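Local structure of citryl-spermidine/3,4-dihydroxybenzoyl-citryl-spermidine:spermidine ligase (Bacillus anthracis, 3TO3) at residues K148-L153 / E382-F387; S274-C279 / V290-R295; S317-P322 / S352-T357; K348-V353 / W370-H375. The protein catalyses the ATP-dependent condensation of spermidine with citryl-spermidine intermediates, a ligase step in building the siderophore petrobactin. All coordinates share one frame; numbering follows the deposited sequence.

Contact 1: residues K148-L153 / E382-F387; sequences KSYDEL and EDAVPF
Tyr150 and Ala384 bring the two backbones together, their CA atoms 4.8 Å apart, where the first turn of helix 150-156 meets strand 383-386. Asp383 OD1 takes a weak, bent hydrogen bond from Tyr150 N at 3.1 Å (N-H...O angle 133°), while OD2 lies against CA and CB of Ser149, the N-cap residue. The same OD1 also accepts from Ala384 N in its own strand, on the anti side of the carboxylate, and the two N-H groups probably limit its rotation, chiefly that of Ala384. The positive end of the helix dipole would probably favour the charged form of Asp383. Ala384 O approaches the edge of the Tyr150 ring in its plane and also receives a CA-H...O contact from Tyr150 CA at 3.0 Å. A water donates to this carbonyl and to Lys148 O, bridging the segments a second time. A chi1 of 171° swings the Tyr150 ring away from its own N and along the strand: CB packs on Ala384 CB, and CE2 reaches CD of Pro386 at 3.7 Å. One turn later Leu153 points at the strand, its CD1 branch meeting Val385 CG2 at 3.7 Å and its CB lying 4.0 Å from Pro386 CD. Beyond the pair, Tyr150 also touches Ile444 of the neighbouring strand 443-448. The arrangement sets the N-terminal turn of a short helix against a sheet strand, with an acid of that strand at the helix start and the Pro386 side chain about 9 Å from bound ATP in the IucA/IucC fold.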
# COMPACT_ATOMS: atom_id res chain seq x y z
N LYS B 148 -32.17 16.25 14.13
CA LYS B 148 -30.85 16.29 13.51
C LYS B 148 -30.70 17.46 12.53
O LYS B 148 -31.45 17.57 11.55
CB LYS B 148 -30.56 14.98 12.77
CG LYS B 148 -30.42 13.75 13.65
CD LYS B 148 -29.03 13.61 14.24
CE LYS B 148 -28.87 14.42 15.53
NZ LYS B 148 -27.59 14.11 16.24
N SER B 149 -29.73 18.34 12.79
CA SER B 149 -29.38 19.43 11.88
C SER B 149 -28.56 18.87 10.71
O SER B 149 -28.25 17.66 10.68
CB SER B 149 -28.56 20.48 12.61
OG SER B 149 -27.27 19.96 12.91
N TYR B 150 -28.20 19.74 9.76
CA TYR B 150 -27.44 19.33 8.57
C TYR B 150 -26.12 18.66 8.92
O TYR B 150 -25.86 17.55 8.47
CB TYR B 150 -27.15 20.52 7.64
CG TYR B 150 -26.19 20.14 6.52
CD1 TYR B 150 -24.90 20.67 6.46
CD2 TYR B 150 -26.56 19.23 5.53
CE1 TYR B 150 -24.03 20.32 5.44
CE2 TYR B 150 -25.71 18.88 4.51
CZ TYR B 150 -24.44 19.42 4.47
OH TYR B 150 -23.58 19.05 3.46
N ASP B 151 -25.31 19.34 9.71
CA ASP B 151 -23.98 18.87 10.05
C ASP B 151 -24.03 17.54 10.78
O ASP B 151 -23.21 16.67 10.50
CB ASP B 151 -23.23 19.92 10.87
CG ASP B 151 -23.00 21.19 10.10
OD1 ASP B 151 -22.65 21.08 8.91
OD2 ASP B 151 -23.19 22.28 10.67
N GLU B 152 -24.99 17.40 11.69
CA GLU B 152 -25.22 16.17 12.45
C GLU B 152 -25.60 15.02 11.54
O GLU B 152 -25.14 13.88 11.74
CB GLU B 152 -26.30 16.37 13.51
CG GLU B 152 -25.81 16.76 14.90
CD GLU B 152 -26.92 17.41 15.76
OE1 GLU B 152 -28.07 17.55 15.27
OE2 GLU B 152 -26.62 17.78 16.92
N LEU B 153 -26.42 15.29 10.52
CA LEU B 153 -26.78 14.23 9.57
C LEU B 153 -25.63 13.77 8.66
O LEU B 153 -25.53 12.58 8.36
CB LEU B 153 -27.97 14.64 8.72
CG LEU B 153 -29.32 14.49 9.40
CD1 LEU B 153 -30.37 15.28 8.65
CD2 LEU B 153 -29.67 13.00 9.46
N GLU B 382 -35.06 27.30 8.21
CA GLU B 382 -34.66 26.22 7.31
C GLU B 382 -33.59 25.31 7.92
O GLU B 382 -32.74 25.77 8.65
CB GLU B 382 -34.18 26.81 5.97
CG GLU B 382 -35.24 27.65 5.26
CD GLU B 382 -34.79 28.24 3.91
OE1 GLU B 382 -33.57 28.41 3.64
OE2 GLU B 382 -35.71 28.55 3.12
N ASP B 383 -33.64 24.02 7.63
CA ASP B 383 -32.48 23.14 7.86
C ASP B 383 -32.15 22.39 6.57
O ASP B 383 -32.77 22.64 5.52
CB ASP B 383 -32.70 22.17 9.03
CG ASP B 383 -31.39 21.86 9.81
OD1 ASP B 383 -30.27 21.92 9.22
OD2 ASP B 383 -31.50 21.57 11.02
N ALA B 384 -31.18 21.48 6.62
CA ALA B 384 -30.70 20.86 5.40
C ALA B 384 -30.33 19.42 5.66
O ALA B 384 -29.87 19.08 6.75
CB ALA B 384 -29.46 21.61 4.86
N VAL B 385 -30.52 18.58 4.66
CA VAL B 385 -30.15 17.19 4.77
C VAL B 385 -29.43 16.79 3.48
O VAL B 385 -29.83 17.19 2.40
CB VAL B 385 -31.44 16.29 5.03
CG1 VAL B 385 -32.49 16.55 3.99
CG2 VAL B 385 -31.09 14.83 5.00
N PRO B 386 -28.36 15.99 3.59
CA PRO B 386 -27.73 15.45 2.38
C PRO B 386 -28.72 14.63 1.58
O PRO B 386 -29.51 13.88 2.14
CB PRO B 386 -26.63 14.54 2.92
CG PRO B 386 -26.80 14.49 4.41
CD PRO B 386 -27.62 15.67 4.82
N PHE B 387 -28.66 14.75 0.26
CA PHE B 387 -29.73 14.20 -0.55
C PHE B 387 -29.84 12.67 -0.44
O PHE B 387 -30.94 12.15 -0.37
CB PHE B 387 -29.64 14.69 -1.98
CG PHE B 387 -30.89 14.47 -2.78
CD1 PHE B 387 -31.87 15.43 -2.83
CD2 PHE B 387 -31.08 13.29 -3.48
CE1 PHE B 387 -33.02 15.23 -3.59
CE2 PHE B 387 -32.22 13.09 -4.22
CZ PHE B 387 -33.19 14.07 -4.28
O HOH W 1 -32.00 18.95 8.88

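Contact 2: residues S274-C279 / V290-R295; sequences SADDYC and VTNPKR
The Arg295 guanidinium and the Asp276 carboxylate are the flat groups that meet here, their planes 49° apart, and OD2 of Asp276 comes at the guanidinium obliquely. NH1 of Arg295 lies 2.8 Å from OD2 of Asp276 in a salt bridge whose hydrogen bond is weak and bent. Asp276 OD2 also accepts from Asn289, and a water donates to its OD1; Arg295 NE pairs with Glu218, so the guanidinium joins two acids. The Tyr278 ring stands almost perpendicular to the guanidinium (85°), with its OH 4.1 Å from Arg295 NH2. Straighter bonds come from the backbone. Asp277 N donates to Thr291 OG1 at 3.0 Å and 170°, the hydroxyl being placed by a first torsion that sets it beside Thr291's own N. In return, Val290 N donates to Asp277 O at 2.8 Å. Next along, the CG2 branch of Val290 presses on CB of Cys279 at 3.3 Å. Asn292 to Arg295 form a type I turn, closed by Arg295 N to Asn292 O. The whole extends a beta hairpin: strands 278-280 and 286-289 pair antiparallel, and the loop leaving the second is tied back to the lead-in of the first.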
# COMPACT_ATOMS: atom_id res chain seq x y z
N SER B 274 -3.89 24.68 12.06
CA SER B 274 -4.92 25.72 12.02
C SER B 274 -5.39 26.06 13.43
O SER B 274 -5.30 25.24 14.33
CB SER B 274 -6.09 25.30 11.14
OG SER B 274 -6.54 24.01 11.48
N ALA B 275 -5.88 27.29 13.62
CA ALA B 275 -6.46 27.67 14.90
C ALA B 275 -7.77 26.92 15.10
O ALA B 275 -8.06 26.43 16.18
CB ALA B 275 -6.73 29.23 14.97
N ASP B 276 -8.57 26.85 14.05
CA ASP B 276 -9.88 26.20 14.11
C ASP B 276 -9.80 24.67 14.01
O ASP B 276 -8.85 24.10 13.44
CB ASP B 276 -10.83 26.77 13.03
CG ASP B 276 -11.13 28.28 13.24
OD1 ASP B 276 -10.79 28.83 14.32
OD2 ASP B 276 -11.72 28.91 12.34
N ASP B 277 -10.80 24.02 14.58
CA ASP B 277 -10.99 22.58 14.46
C ASP B 277 -11.89 22.28 13.25
O ASP B 277 -12.80 23.02 12.93
CB ASP B 277 -11.65 22.04 15.72
CG ASP B 277 -10.71 22.02 16.90
OD1 ASP B 277 -9.50 21.78 16.69
OD2 ASP B 277 -11.15 22.27 18.03
N TYR B 278 -11.60 21.17 12.59
CA TYR B 278 -12.39 20.76 11.46
C TYR B 278 -12.91 19.36 11.70
O TYR B 278 -12.43 18.62 12.57
CB TYR B 278 -11.59 20.82 10.15
CG TYR B 278 -11.34 22.24 9.66
CD1 TYR B 278 -12.08 22.76 8.62
CD2 TYR B 278 -10.38 23.05 10.27
CE1 TYR B 278 -11.86 24.06 8.17
CE2 TYR B 278 -10.15 24.34 9.83
CZ TYR B 278 -10.91 24.84 8.79
OH TYR B 278 -10.70 26.12 8.34
N CYS B 279 -13.90 19.00 10.92
CA CYS B 279 -14.50 17.70 11.06
C CYS B 279 -14.87 17.21 9.66
O CYS B 279 -15.39 17.98 8.86
CB CYS B 279 -15.73 17.87 11.93
SG CYS B 279 -16.56 16.38 12.25
N VAL B 290 -15.54 23.44 12.42
CA VAL B 290 -16.43 23.15 13.55
C VAL B 290 -16.55 24.36 14.47
O VAL B 290 -17.59 24.61 15.08
CB VAL B 290 -15.91 21.98 14.41
CG1 VAL B 290 -16.83 21.75 15.56
CG2 VAL B 290 -15.81 20.73 13.61
N THR B 291 -15.46 25.08 14.58
CA THR B 291 -15.32 26.22 15.45
C THR B 291 -16.14 27.39 14.92
O THR B 291 -16.73 28.15 15.69
CB THR B 291 -13.85 26.65 15.52
OG1 THR B 291 -13.04 25.53 15.93
CG2 THR B 291 -13.67 27.81 16.49
N ASN B 292 -16.16 27.55 13.60
CA ASN B 292 -16.88 28.65 12.97
C ASN B 292 -17.68 28.19 11.74
O ASN B 292 -17.20 28.27 10.61
CB ASN B 292 -15.91 29.79 12.59
CG ASN B 292 -15.22 30.42 13.81
OD1 ASN B 292 -14.01 30.29 13.99
ND2 ASN B 292 -15.99 31.12 14.63
N PRO B 293 -18.90 27.70 11.97
CA PRO B 293 -19.70 27.03 10.93
C PRO B 293 -19.97 27.87 9.68
O PRO B 293 -20.23 27.29 8.63
CB PRO B 293 -21.00 26.71 11.65
CG PRO B 293 -20.60 26.63 13.12
CD PRO B 293 -19.55 27.68 13.29
N LYS B 294 -19.87 29.19 9.76
CA LYS B 294 -20.09 30.00 8.55
C LYS B 294 -18.85 30.01 7.64
O LYS B 294 -18.94 30.32 6.46
CB LYS B 294 -20.50 31.43 8.89
CG LYS B 294 -21.70 31.54 9.84
CD LYS B 294 -23.00 31.14 9.16
CE LYS B 294 -24.21 31.83 9.82
NZ LYS B 294 -24.37 33.27 9.44
N ARG B 295 -17.71 29.69 8.21
CA ARG B 295 -16.49 29.65 7.43
C ARG B 295 -16.57 28.54 6.37
O ARG B 295 -17.34 27.59 6.51
CB ARG B 295 -15.32 29.45 8.36
CG ARG B 295 -15.14 30.66 9.29
CD ARG B 295 -14.19 31.67 8.66
NE ARG B 295 -12.90 31.02 8.49
CZ ARG B 295 -12.10 30.72 9.50
NH1 ARG B 295 -12.48 31.05 10.73
NH2 ARG B 295 -10.93 30.09 9.30
O HOH W 2 -10.41 31.38 13.50

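Contact 3: residues S317-P322 / S352-T357; sequences SVASAP and SVMYDT
Helix 315-333 packs on strand 345-355 of the mixed sheet, its early turns running nearly antiparallel to the strand, at 161° with 7.3 Å between the axes of the short segments. The polar link is a single hydrogen bond, Ser352 OG to Val318 O at 2.7 Å, with the hydroxyl standing 40° above the carbonyl plane. A chi1 of 72° turns OG of Ser352 between its backbone N and carbonyl carbon, which points it at the helix. The carbonyl it meets lies just before the kink at Pro322: the bond from Ala321 N to Val318 O is weak, and Pro322 has no N-H to give, so the serine adds a donor at a thinly bonded turn. Pro322 CD rests on the same hydroxyl oxygen at 3.4 Å. Farther along the strand, selenomethionine Met354 runs alongside Val318, pointing the opposite way. Its chain bends at chi3, bringing CE to 3.6 Å from Ala319 CB and 3.8 Å from Val318 CG1, which also touches CB of Ser352. Val318 and Ser352 both meet Ile369 of strand 367-371, continuing the buried layer. A helix laid nearly antiparallel on a strand through apolar side chains is ordinary alpha/beta packing.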
# COMPACT_ATOMS: atom_id res chain seq x y z
N SER B 317 -8.12 20.27 -12.46
CA SER B 317 -9.45 20.56 -11.94
C SER B 317 -9.41 21.52 -10.74
O SER B 317 -10.31 22.31 -10.57
CB SER B 317 -10.22 19.27 -11.63
OG SER B 317 -9.87 18.79 -10.37
N VAL B 318 -8.36 21.47 -9.95
CA VAL B 318 -8.11 22.47 -8.93
C VAL B 318 -7.96 23.86 -9.60
O VAL B 318 -8.50 24.86 -9.12
CB VAL B 318 -6.84 22.13 -8.12
CG1 VAL B 318 -6.36 23.34 -7.32
CG2 VAL B 318 -7.12 20.92 -7.21
N ALA B 319 -7.26 23.89 -10.72
CA ALA B 319 -6.97 25.15 -11.41
C ALA B 319 -8.23 25.82 -11.97
O ALA B 319 -8.35 27.05 -11.97
CB ALA B 319 -5.97 24.92 -12.52
N SER B 320 -9.17 25.01 -12.46
CA SER B 320 -10.35 25.58 -13.09
C SER B 320 -11.55 25.73 -12.13
O SER B 320 -12.64 26.15 -12.54
CB SER B 320 -10.74 24.78 -14.34
OG SER B 320 -10.98 23.43 -13.97
N ALA B 321 -11.36 25.41 -10.86
CA ALA B 321 -12.51 25.36 -9.98
C ALA B 321 -13.13 26.74 -9.76
O ALA B 321 -14.33 26.90 -9.96
CB ALA B 321 -12.19 24.66 -8.66
N PRO B 322 -12.31 27.74 -9.34
CA PRO B 322 -12.92 29.06 -9.11
C PRO B 322 -13.61 29.58 -10.37
O PRO B 322 -14.70 30.12 -10.26
CB PRO B 322 -11.75 29.92 -8.68
CG PRO B 322 -10.77 28.89 -8.03
CD PRO B 322 -10.90 27.69 -8.93
N SER B 352 -8.84 28.26 -4.80
CA SER B 352 -8.12 26.99 -4.86
C SER B 352 -6.64 27.26 -4.96
O SER B 352 -6.26 28.32 -5.37
CB SER B 352 -8.56 26.16 -6.06
OG SER B 352 -8.06 26.75 -7.23
N VAL B 353 -5.82 26.31 -4.54
CA VAL B 353 -4.39 26.48 -4.59
C VAL B 353 -3.78 25.10 -4.61
O VAL B 353 -4.37 24.16 -4.10
CB VAL B 353 -3.88 27.23 -3.35
CG1 VAL B 353 -4.08 26.37 -2.11
CG2 VAL B 353 -2.43 27.64 -3.53
N MSE B 354 -2.59 24.97 -5.19
CA MSE B 354 -1.92 23.68 -5.24
C MSE B 354 -0.40 23.76 -5.45
O MSE B 354 0.15 24.77 -5.90
CB MSE B 354 -2.49 22.90 -6.39
CG MSE B 354 -1.89 23.43 -7.67
SE MSE B 354 -2.77 22.72 -9.20
CE MSE B 354 -3.69 24.35 -9.80
N TYR B 355 0.27 22.67 -5.14
CA TYR B 355 1.69 22.53 -5.36
C TYR B 355 1.83 21.29 -6.23
O TYR B 355 1.47 20.20 -5.80
CB TYR B 355 2.39 22.33 -4.03
CG TYR B 355 3.89 22.17 -4.11
CD1 TYR B 355 4.73 23.28 -4.05
CD2 TYR B 355 4.48 20.92 -4.23
CE1 TYR B 355 6.11 23.15 -4.10
CE2 TYR B 355 5.86 20.77 -4.25
CZ TYR B 355 6.67 21.89 -4.20
OH TYR B 355 8.04 21.74 -4.23
N ASP B 356 2.30 21.47 -7.45
CA ASP B 356 2.24 20.42 -8.47
C ASP B 356 3.56 20.38 -9.19
O ASP B 356 3.97 21.37 -9.78
CB ASP B 356 1.13 20.71 -9.49
CG ASP B 356 1.14 19.73 -10.68
OD1 ASP B 356 0.77 20.14 -11.82
OD2 ASP B 356 1.50 18.55 -10.47
N THR B 357 4.21 19.23 -9.18
CA THR B 357 5.46 19.03 -9.88
C THR B 357 5.31 17.99 -10.98
O THR B 357 4.21 17.49 -11.25
CB THR B 357 6.56 18.58 -8.91
OG1 THR B 357 6.20 17.31 -8.32
CG2 THR B 357 6.73 19.61 -7.81

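Contact 4: residues K348-V353 / W370-H375; sequences KEFSSV and WRESVH
Glu349 and Arg371 form one of two salt bridges, lying side by side and pointing the same way; OE2 of Glu349 sits at the guanidinium edge, 3.1 Å from NH1 of Arg371, although the carboxylate and guanidinium planes are 58° apart. Both groups have further partners: Glu349 OE2 accepts from Phe460 N, and Arg371 NH1 pairs with Asp459, a magnesium and ATP pocket residue. Arg371's side chain comes within about 4 Å of bound ATP, so Glu349 probably helps, as a second-shell group, to position it. Lys348 and Glu372 also run alongside each other, but NZ to OE2 is a weak 3.4 Å; a bend at chi4 (79°) brings the ammonium round to the acid. Glu372 OE1 has two partners, Lys348 N at 3.0 Å, coming from above the carboxylate plane, and Tyr377 OH.

Backbone bonds belong to the beta hairpin of strands 345-355 and 367-371, antiparallel neighbours in the mixed sheet beside the nucleotide. Trp370 N donates to Ser351 O at 2.9 Å, Glu372 N to Lys348 O at 3.0 Å, and Phe350 N makes a weak bond to Trp370 O.

Contacts of the aromatic rings come last. The Phe350 ring takes Trp370 CB over one face, 4.1 Å from its CZ, and Glu372 N in plane at its edge. Trp370 presents its six-membered ring to Val353, whose CG1 lies 3.8 Å from CZ3.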
# COMPACT_ATOMS: atom_id res chain seq x y z
N LYS B 348 -20.27 27.71 -3.88
CA LYS B 348 -19.25 28.08 -4.83
C LYS B 348 -17.91 27.55 -4.35
O LYS B 348 -17.59 27.68 -3.16
CB LYS B 348 -19.19 29.59 -5.03
CG LYS B 348 -20.41 30.20 -5.72
CD LYS B 348 -20.21 31.73 -5.94
CE LYS B 348 -21.54 32.51 -6.06
NZ LYS B 348 -22.25 32.82 -4.76
N GLU B 349 -17.12 26.96 -5.26
CA GLU B 349 -15.77 26.63 -4.91
C GLU B 349 -15.05 27.90 -5.35
O GLU B 349 -14.66 28.03 -6.50
CB GLU B 349 -15.38 25.41 -5.80
CG GLU B 349 -16.11 24.09 -5.35
CD GLU B 349 -16.33 23.02 -6.43
OE1 GLU B 349 -15.74 23.03 -7.53
OE2 GLU B 349 -17.12 22.11 -6.17
N PHE B 350 -14.78 28.78 -4.39
CA PHE B 350 -14.47 30.14 -4.77
C PHE B 350 -12.97 30.44 -4.76
O PHE B 350 -12.52 31.52 -5.17
CB PHE B 350 -15.27 31.15 -3.91
CG PHE B 350 -14.96 31.07 -2.46
CD1 PHE B 350 -15.69 30.23 -1.63
CD2 PHE B 350 -13.91 31.80 -1.92
CE1 PHE B 350 -15.41 30.13 -0.30
CE2 PHE B 350 -13.61 31.69 -0.58
CZ PHE B 350 -14.37 30.85 0.24
N SER B 351 -12.20 29.48 -4.30
CA SER B 351 -10.77 29.65 -4.27
C SER B 351 -10.06 28.30 -4.30
O SER B 351 -10.64 27.29 -3.87
CB SER B 351 -10.41 30.44 -3.02
OG SER B 351 -9.07 30.84 -3.07
N SER B 352 -8.84 28.26 -4.80
CA SER B 352 -8.12 26.99 -4.86
C SER B 352 -6.64 27.26 -4.96
O SER B 352 -6.26 28.32 -5.37
CB SER B 352 -8.56 26.16 -6.06
OG SER B 352 -8.06 26.75 -7.23
N VAL B 353 -5.82 26.31 -4.54
CA VAL B 353 -4.39 26.48 -4.59
C VAL B 353 -3.78 25.10 -4.61
O VAL B 353 -4.37 24.16 -4.10
CB VAL B 353 -3.88 27.23 -3.35
CG1 VAL B 353 -4.08 26.37 -2.11
CG2 VAL B 353 -2.43 27.64 -3.53
N TRP B 370 -11.47 25.66 -1.59
CA TRP B 370 -12.35 26.17 -0.53
C TRP B 370 -13.74 26.27 -1.08
O TRP B 370 -13.92 26.61 -2.24
CB TRP B 370 -11.91 27.53 -0.04
CG TRP B 370 -10.75 27.54 0.88
CD1 TRP B 370 -10.80 27.47 2.23
CD2 TRP B 370 -9.35 27.68 0.54
NE1 TRP B 370 -9.54 27.56 2.76
CE2 TRP B 370 -8.62 27.67 1.75
CE3 TRP B 370 -8.65 27.80 -0.67
CZ2 TRP B 370 -7.21 27.77 1.79
CZ3 TRP B 370 -7.25 27.92 -0.62
CH2 TRP B 370 -6.55 27.89 0.61
N ARG B 371 -14.75 25.97 -0.27
CA ARG B 371 -16.13 26.01 -0.74
C ARG B 371 -17.05 26.72 0.26
O ARG B 371 -16.83 26.61 1.48
CB ARG B 371 -16.61 24.60 -1.07
CG ARG B 371 -18.08 24.39 -0.93
CD ARG B 371 -18.55 23.20 -1.76
NE ARG B 371 -18.08 21.91 -1.27
CZ ARG B 371 -17.69 20.92 -2.06
NH1 ARG B 371 -17.71 21.05 -3.37
NH2 ARG B 371 -17.29 19.77 -1.54
N GLU B 372 -18.05 27.46 -0.24
CA GLU B 372 -18.98 28.19 0.64
C GLU B 372 -19.70 27.24 1.59
O GLU B 372 -20.17 26.19 1.17
CB GLU B 372 -20.07 28.92 -0.16
CG GLU B 372 -19.62 30.07 -1.01
CD GLU B 372 -20.79 30.71 -1.76
OE1 GLU B 372 -21.59 29.95 -2.39
OE2 GLU B 372 -20.90 31.97 -1.71
N SER B 373 -19.81 27.63 2.85
CA SER B 373 -20.61 26.88 3.83
C SER B 373 -22.07 26.98 3.47
O SER B 373 -22.55 28.06 3.17
CB SER B 373 -20.45 27.51 5.21
OG SER B 373 -21.18 26.77 6.17
N VAL B 374 -22.79 25.87 3.52
CA VAL B 374 -24.24 25.91 3.29
C VAL B 374 -24.96 26.83 4.31
O VAL B 374 -26.04 27.35 4.04
CB VAL B 374 -24.87 24.51 3.35
CG1 VAL B 374 -25.05 24.08 4.79
CG2 VAL B 374 -26.20 24.52 2.65
N HIS B 375 -24.36 27.03 5.48
CA HIS B 375 -24.95 27.94 6.48
C HIS B 375 -25.04 29.40 6.07
O HIS B 375 -25.84 30.14 6.62
CB HIS B 375 -24.24 27.80 7.83
CG HIS B 375 -24.35 26.43 8.40
ND1 HIS B 375 -25.52 25.95 8.94
CD2 HIS B 375 -23.46 25.41 8.45
CE1 HIS B 375 -25.34 24.71 9.34
NE2 HIS B 375 -24.10 24.35 9.04

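All four contacts reach one mixed sheet. Along the chain, contact 1 spans the other three, and contact 2 closes before contacts 3 and 4 begin. Contacts 3 and 4 share Ser352 and Val353 on strand 345-355, their centres 13 Å apart, so one strand is covered by helix 315-333 and paired with strand 367-371. Contact 4 also meets the others: Ser373 OG lies 2.7 Å from Pro293 O of contact 2, and His375 NE2 2.8 Å from Asp151 OD2 of contact 1, both probable hydrogen bonds. Contacts 1 and 3 lie 29 Å apart between centres, and contact 4 is nearest the ATP, its Arg371 side chain about 4 Å away against about 11 Å for Val318.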